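PDB 5K0P: archeaosine synthase QueF-Like from Pyrobaculum calidifontis, which converts the nitrile group of preQ0-modified tRNA into the formamidine of archaeosine, using free ammonium, at active sites between the subunits of a tunnel-fold homodecamer. Local coordinates for residues K72-V77 and A99-V104; T85-Y90 and E94-A99. All blocks are in the same frame, centred on the assembly; numbering follows the deposited sequence.

Interaction 1. Residues K72-V77 and A99-V104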
loop_
_atom_site.group_PDB
_atom_site.type_symbol
_atom_site.label_atom_id
_atom_site.label_comp_id
_atom_site.label_asym_id
_atom_site.label_seq_id
_atom_site.Cartn_x
_atom_site.Cartn_y
_atom_site.Cartn_z
ATOM N N LYS A 72 -4.127 -14.307 31.838
ATOM C CA LYS A 72 -4.212 -15.668 31.350
ATOM C C LYS A 72 -2.907 -16.230 30.838
ATOM O O LYS A 72 -2.546 -17.409 31.136
ATOM C CB LYS A 72 -5.237 -15.793 30.250
ATOM C CG LYS A 72 -6.606 -15.906 30.844
ATOM C CD LYS A 72 -7.647 -15.431 29.882
ATOM C CE LYS A 72 -9.019 -15.504 30.516
ATOM N NZ LYS A 72 -9.635 -16.677 29.937
ATOM N N VAL A 73 -2.199 -15.401 30.063
ATOM C CA VAL A 73 -0.943 -15.833 29.461
ATOM C C VAL A 73 0.137 -15.972 30.542
ATOM O O VAL A 73 0.897 -16.917 30.513
ATOM C CB VAL A 73 -0.461 -14.893 28.341
ATOM C CG1 VAL A 73 0.919 -15.348 27.808
ATOM C CG2 VAL A 73 -1.486 -14.857 27.229
ATOM N N LYS A 74 0.178 -15.075 31.497
ATOM C CA LYS A 74 1.179 -15.200 32.529
ATOM C C LYS A 74 0.942 -16.447 33.330
ATOM O O LYS A 74 1.912 -17.121 33.733
ATOM C CB LYS A 74 1.153 -14.038 33.493
ATOM C CG LYS A 74 1.900 -12.828 32.999
ATOM C CD LYS A 74 1.606 -11.617 33.841
ATOM C CE LYS A 74 2.136 -11.710 35.278
ATOM N NZ LYS A 74 3.603 -11.517 35.171
ATOM N N ALA A 75 -0.325 -16.766 33.584
ATOM C CA ALA A 75 -0.617 -17.945 34.365
ATOM C C ALA A 75 -0.264 -19.246 33.634
ATOM O O ALA A 75 0.247 -20.175 34.273
ATOM C CB ALA A 75 -2.074 -17.966 34.865
ATOM N N ALA A 76 -0.518 -19.313 32.323
ATOM C CA ALA A 76 -0.165 -20.471 31.535
ATOM C C ALA A 76 1.350 -20.709 31.387
ATOM O O ALA A 76 1.758 -21.851 31.442
ATOM C CB ALA A 76 -0.800 -20.389 30.161
ATOM N N VAL A 77 2.172 -19.674 31.167
ATOM C CA VAL A 77 3.610 -19.922 30.896
ATOM C C VAL A 77 4.597 -19.074 31.625
ATOM O O VAL A 77 5.754 -19.165 31.312
ATOM C CB VAL A 77 3.954 -19.863 29.379
ATOM C CG1 VAL A 77 3.104 -20.833 28.580
ATOM C CG2 VAL A 77 3.730 -18.473 28.812
ATOM N N ALA A 99 -1.568 -3.878 27.605
ATOM C CA ALA A 99 -1.139 -4.283 28.933
ATOM C C ALA A 99 0.188 -4.972 28.805
ATOM O O ALA A 99 0.438 -5.677 27.834
ATOM C CB ALA A 99 -2.152 -5.225 29.566
ATOM N N GLU A 100 1.047 -4.759 29.796
ATOM C CA GLU A 100 2.434 -5.221 29.751
ATOM C C GLU A 100 2.787 -5.803 31.060
ATOM O O GLU A 100 2.257 -5.417 32.097
ATOM C CB GLU A 100 3.362 -4.058 29.621
ATOM C CG GLU A 100 3.364 -3.471 28.252
ATOM C CD GLU A 100 4.538 -2.564 27.986
ATOM O OE1 GLU A 100 5.649 -3.072 27.965
ATOM O OE2 GLU A 100 4.333 -1.356 27.743
ATOM N N SER A 101 3.761 -6.667 31.052
ATOM C CA SER A 101 4.395 -7.074 32.295
ATOM C C SER A 101 5.806 -7.578 32.001
ATOM O O SER A 101 5.950 -8.470 31.149
ATOM C CB SER A 101 3.601 -8.186 32.936
ATOM O OG SER A 101 4.231 -8.561 34.131
ATOM N N GLY A 102 6.798 -7.013 32.725
ATOM C CA GLY A 102 8.184 -7.425 32.689
ATOM C C GLY A 102 8.870 -6.766 31.520
ATOM O O GLY A 102 8.593 -5.615 31.178
ATOM N N GLY A 103 9.763 -7.502 30.894
ATOM C CA GLY A 103 10.586 -6.945 29.848
ATOM C C GLY A 103 11.935 -7.569 29.894
ATOM O O GLY A 103 12.137 -8.510 30.596
ATOM N N VAL A 104 12.842 -7.023 29.120
ATOM C CA VAL A 104 14.185 -7.512 28.990
ATOM C C VAL A 104 14.875 -6.559 29.935
ATOM O O VAL A 104 14.654 -5.341 29.764
ATOM C CB VAL A 104 14.633 -7.241 27.534
ATOM C CG1 VAL A 104 15.983 -7.842 27.235
ATOM C CG2 VAL A 104 13.596 -7.766 26.566
#
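Lys74 and Ser101 show how a long, flexible side chain can join a helix to a strand whose backbone lies well away from it. Their CA atoms are 8.7 Å apart, the nearest such pair between residues 72-77 and 99-104, and no other residues of the two segments touch. Along the strand, Ala99 comes first and turns its methyl group to Val67 and Leu70, one to two turns earlier on the same helix. Glu100 follows on the other face of the sheet, where it packs on Ser9 of a neighbouring subunit. Ser101 returns to the helix side, with OG set opposite its own backbone N (chi1 -180°), and there it accepts a hydrogen bond of 3.2 Å from Lys74 NZ. The lysine chain leaves the helix with CG beside the backbone N; bends at chi3 (67°) and chi4 (74°) then turn CE and NZ so that NZ reaches OG, while CD, earlier in the chain, lies 4.0 Å from Ser101 OG. Cutting Lys74 back to an alanine would probably leave Ser101 OG without this donor and remove the one direct link between the two segments. Beyond Ser101 the strand ends at Gly102. The contact buries just 71 Å² and lies at the surface, near the C-terminal end of helix 62-77; on other sides of that helix Val73 packs against Val82 of strand 81-90, and Ala76 against helix 45-53.

Interaction 2. Residues T85-Y90 and E94-A99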
loop_
_atom_site.group_PDB
_atom_site.type_symbol
_atom_site.label_atom_id
_atom_site.label_comp_id
_atom_site.label_asym_id
_atom_site.label_seq_id
_atom_site.Cartn_x
_atom_site.Cartn_y
_atom_site.Cartn_z
ATOM N N THR A 85 -2.115 -6.368 23.221
ATOM C CA THR A 85 -2.601 -5.191 22.603
ATOM C C THR A 85 -3.901 -5.559 21.947
ATOM O O THR A 85 -3.940 -6.514 21.143
ATOM C CB THR A 85 -1.643 -4.595 21.512
ATOM O OG1 THR A 85 -0.354 -4.199 22.101
ATOM C CG2 THR A 85 -2.291 -3.318 20.964
ATOM N N VAL A 86 -4.958 -4.843 22.361
ATOM C CA VAL A 86 -6.323 -5.042 21.862
ATOM C C VAL A 86 -6.748 -3.811 21.103
ATOM O O VAL A 86 -6.749 -2.744 21.702
ATOM C CB VAL A 86 -7.292 -5.330 23.024
ATOM C CG1 VAL A 86 -8.711 -5.454 22.516
ATOM C CG2 VAL A 86 -6.823 -6.538 23.816
ATOM N N LYS A 87 -7.108 -3.984 19.810
ATOM C CA LYS A 87 -7.447 -2.897 18.891
ATOM C C LYS A 87 -8.888 -3.088 18.490
ATOM O O LYS A 87 -9.246 -4.173 18.076
ATOM C CB LYS A 87 -6.559 -2.893 17.576
ATOM C CG LYS A 87 -5.061 -2.931 17.874
ATOM C CD LYS A 87 -4.097 -2.752 16.653
ATOM C CE LYS A 87 -2.628 -2.888 17.099
ATOM N NZ LYS A 87 -1.718 -2.784 15.919
ATOM N N SER A 88 -9.717 -2.068 18.682
ATOM C CA SER A 88 -11.077 -2.080 18.291
ATOM C C SER A 88 -11.485 -0.674 17.857
ATOM O O SER A 88 -10.652 0.284 17.879
ATOM C CB SER A 88 -11.963 -2.584 19.444
ATOM O OG SER A 88 -11.568 -1.961 20.670
ATOM N N TYR A 89 -12.758 -0.569 17.472
ATOM C CA TYR A 89 -13.306 0.598 16.826
ATOM C C TYR A 89 -14.685 0.803 17.433
ATOM O O TYR A 89 -15.551 -0.088 17.373
ATOM C CB TYR A 89 -13.360 0.333 15.317
ATOM C CG TYR A 89 -13.733 1.524 14.502
ATOM C CD1 TYR A 89 -12.998 2.689 14.602
ATOM C CD2 TYR A 89 -14.795 1.489 13.580
ATOM C CE1 TYR A 89 -13.302 3.802 13.848
ATOM C CE2 TYR A 89 -15.110 2.609 12.813
ATOM C CZ TYR A 89 -14.347 3.761 12.961
ATOM O OH TYR A 89 -14.572 4.883 12.265
ATOM N N TYR A 90 -14.869 1.938 18.100
ATOM C CA TYR A 90 -16.055 2.215 18.891
ATOM C C TYR A 90 -16.431 3.679 18.680
ATOM O O TYR A 90 -15.557 4.548 18.782
ATOM C CB TYR A 90 -15.779 1.996 20.410
ATOM C CG TYR A 90 -17.069 2.132 21.261
ATOM C CD1 TYR A 90 -18.222 1.351 20.957
ATOM C CD2 TYR A 90 -17.151 3.019 22.347
ATOM C CE1 TYR A 90 -19.404 1.446 21.718
ATOM C CE2 TYR A 90 -18.316 3.124 23.122
ATOM C CZ TYR A 90 -19.453 2.350 22.819
ATOM O OH TYR A 90 -20.618 2.444 23.584
ATOM N N GLU A 94 -10.805 4.721 16.777
ATOM C CA GLU A 94 -9.888 3.637 16.781
ATOM C C GLU A 94 -9.177 3.633 18.164
ATOM O O GLU A 94 -8.516 4.618 18.565
ATOM C CB GLU A 94 -8.860 3.791 15.663
ATOM C CG GLU A 94 -9.501 3.790 14.291
ATOM C CD GLU A 94 -8.492 4.003 13.206
ATOM O OE1 GLU A 94 -7.547 3.153 13.111
ATOM O OE2 GLU A 94 -8.667 4.997 12.449
ATOM N N VAL A 95 -9.307 2.488 18.832
ATOM C CA VAL A 95 -8.795 2.305 20.185
ATOM C C VAL A 95 -7.771 1.224 20.216
ATOM O O VAL A 95 -8.024 0.153 19.620
ATOM C CB VAL A 95 -9.954 1.962 21.186
ATOM C CG1 VAL A 95 -9.386 1.951 22.561
ATOM C CG2 VAL A 95 -11.065 2.990 21.134
ATOM N N GLU A 96 -6.665 1.444 20.922
ATOM C CA GLU A 96 -5.685 0.399 21.232
ATOM C C GLU A 96 -5.380 0.457 22.678
ATOM O O GLU A 96 -5.067 1.509 23.241
ATOM C CB GLU A 96 -4.342 0.512 20.499
ATOM C CG GLU A 96 -4.502 0.622 18.991
ATOM C CD GLU A 96 -3.166 0.688 18.268
ATOM O OE1 GLU A 96 -2.072 0.519 18.908
ATOM O OE2 GLU A 96 -3.284 0.936 17.068
ATOM N N VAL A 97 -5.527 -0.671 23.325
ATOM C CA VAL A 97 -5.258 -0.797 24.707
ATOM C C VAL A 97 -4.165 -1.772 24.879
ATOM O O VAL A 97 -4.275 -2.901 24.422
ATOM C CB VAL A 97 -6.533 -1.321 25.483
ATOM C CG1 VAL A 97 -6.131 -1.461 26.919
ATOM C CG2 VAL A 97 -7.672 -0.342 25.398
ATOM N N VAL A 98 -3.142 -1.404 25.659
ATOM C CA VAL A 98 -1.974 -2.252 25.837
ATOM C C VAL A 98 -1.895 -2.621 27.339
ATOM O O VAL A 98 -2.049 -1.727 28.231
ATOM C CB VAL A 98 -0.676 -1.496 25.395
ATOM C CG1 VAL A 98 0.565 -2.313 25.602
ATOM C CG2 VAL A 98 -0.766 -0.945 23.961
ATOM N N ALA A 99 -1.568 -3.878 27.605
ATOM C CA ALA A 99 -1.139 -4.283 28.933
ATOM C C ALA A 99 0.188 -4.972 28.805
ATOM O O ALA A 99 0.438 -5.677 27.834
ATOM C CB ALA A 99 -2.152 -5.225 29.566
#
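Val95, facing Ser88 across the hairpin, has more surface covered than any other residue of this contact; its backbone is bonded to Ser88, while its side chain packs on Leu13 of a neighbouring subunit. The two residues form a hydrogen-bonded pair: Val95 N donates to Ser88 O at 2.8 Å, and Val95 O receives Ser88 N. The same oxygen also takes a CA-H...O contact, Lys87 CA to Val95 O at 3.2 Å, so two neighbouring residues of strand 81-90 converge on it. One repeat along, Val86 and Val97 exchange a second pair of backbone bonds. Thr85, next most covered, belongs to a non-hydrogen-bonded pair with Val98. Their side chains lie next to each other and point the same way, Thr85 OG1 3.8 Å from Val98 CG2, while Thr85 CA-H approaches Val97 O. Glu96 pairs likewise with Lys87. With CG beside the backbone N in both (chi1 -53° and -52°), the extended chains rise alongside each other and pack through their methylenes, Lys87 CG to Glu96 CG at 3.8 Å. Lys87 NZ remains 4.2 Å from Glu96 OE2, beyond a salt bridge; the carboxylate is instead gripped through OE1 by Arg12 of a neighbouring subunit. On the opposite face Val86 and Val97 rest on Ala66 of helix 62-77, and Ser88 OG is hydrogen-bonded to His62 ND1, tying this face to a substrate-binding residue. Strand 81-90 is flanked on its other edge by strand 27-37, whereas strand 93-102 pairs with an antiparallel strand of the neighbouring subunit, continuing the sheet across the interface as expected for the T-fold.

In the fold
Interactions 1 and 2 both use strand 93-102, their segments overlapping at Ala99, which takes no part in either contact, yet they use it in different ways. Interaction 2 is the continuous pairing of a beta hairpin, partly buried, with backbone bonds, valines and aliphatic lysine and glutamate chains covering 483 Å². Interaction 1 is a surface contact between strand and helix, resting on one polar pair. The centres of interactions 1 and 2 are about 18 Å apart. They lie on opposite sides of the chain's centre, and the hairpin contact is nested within the loop that interaction 1 closes. Helix 62-77 links them spatially: it covers the valine face of the hairpin near its start and sends a lysine to the strand near its end.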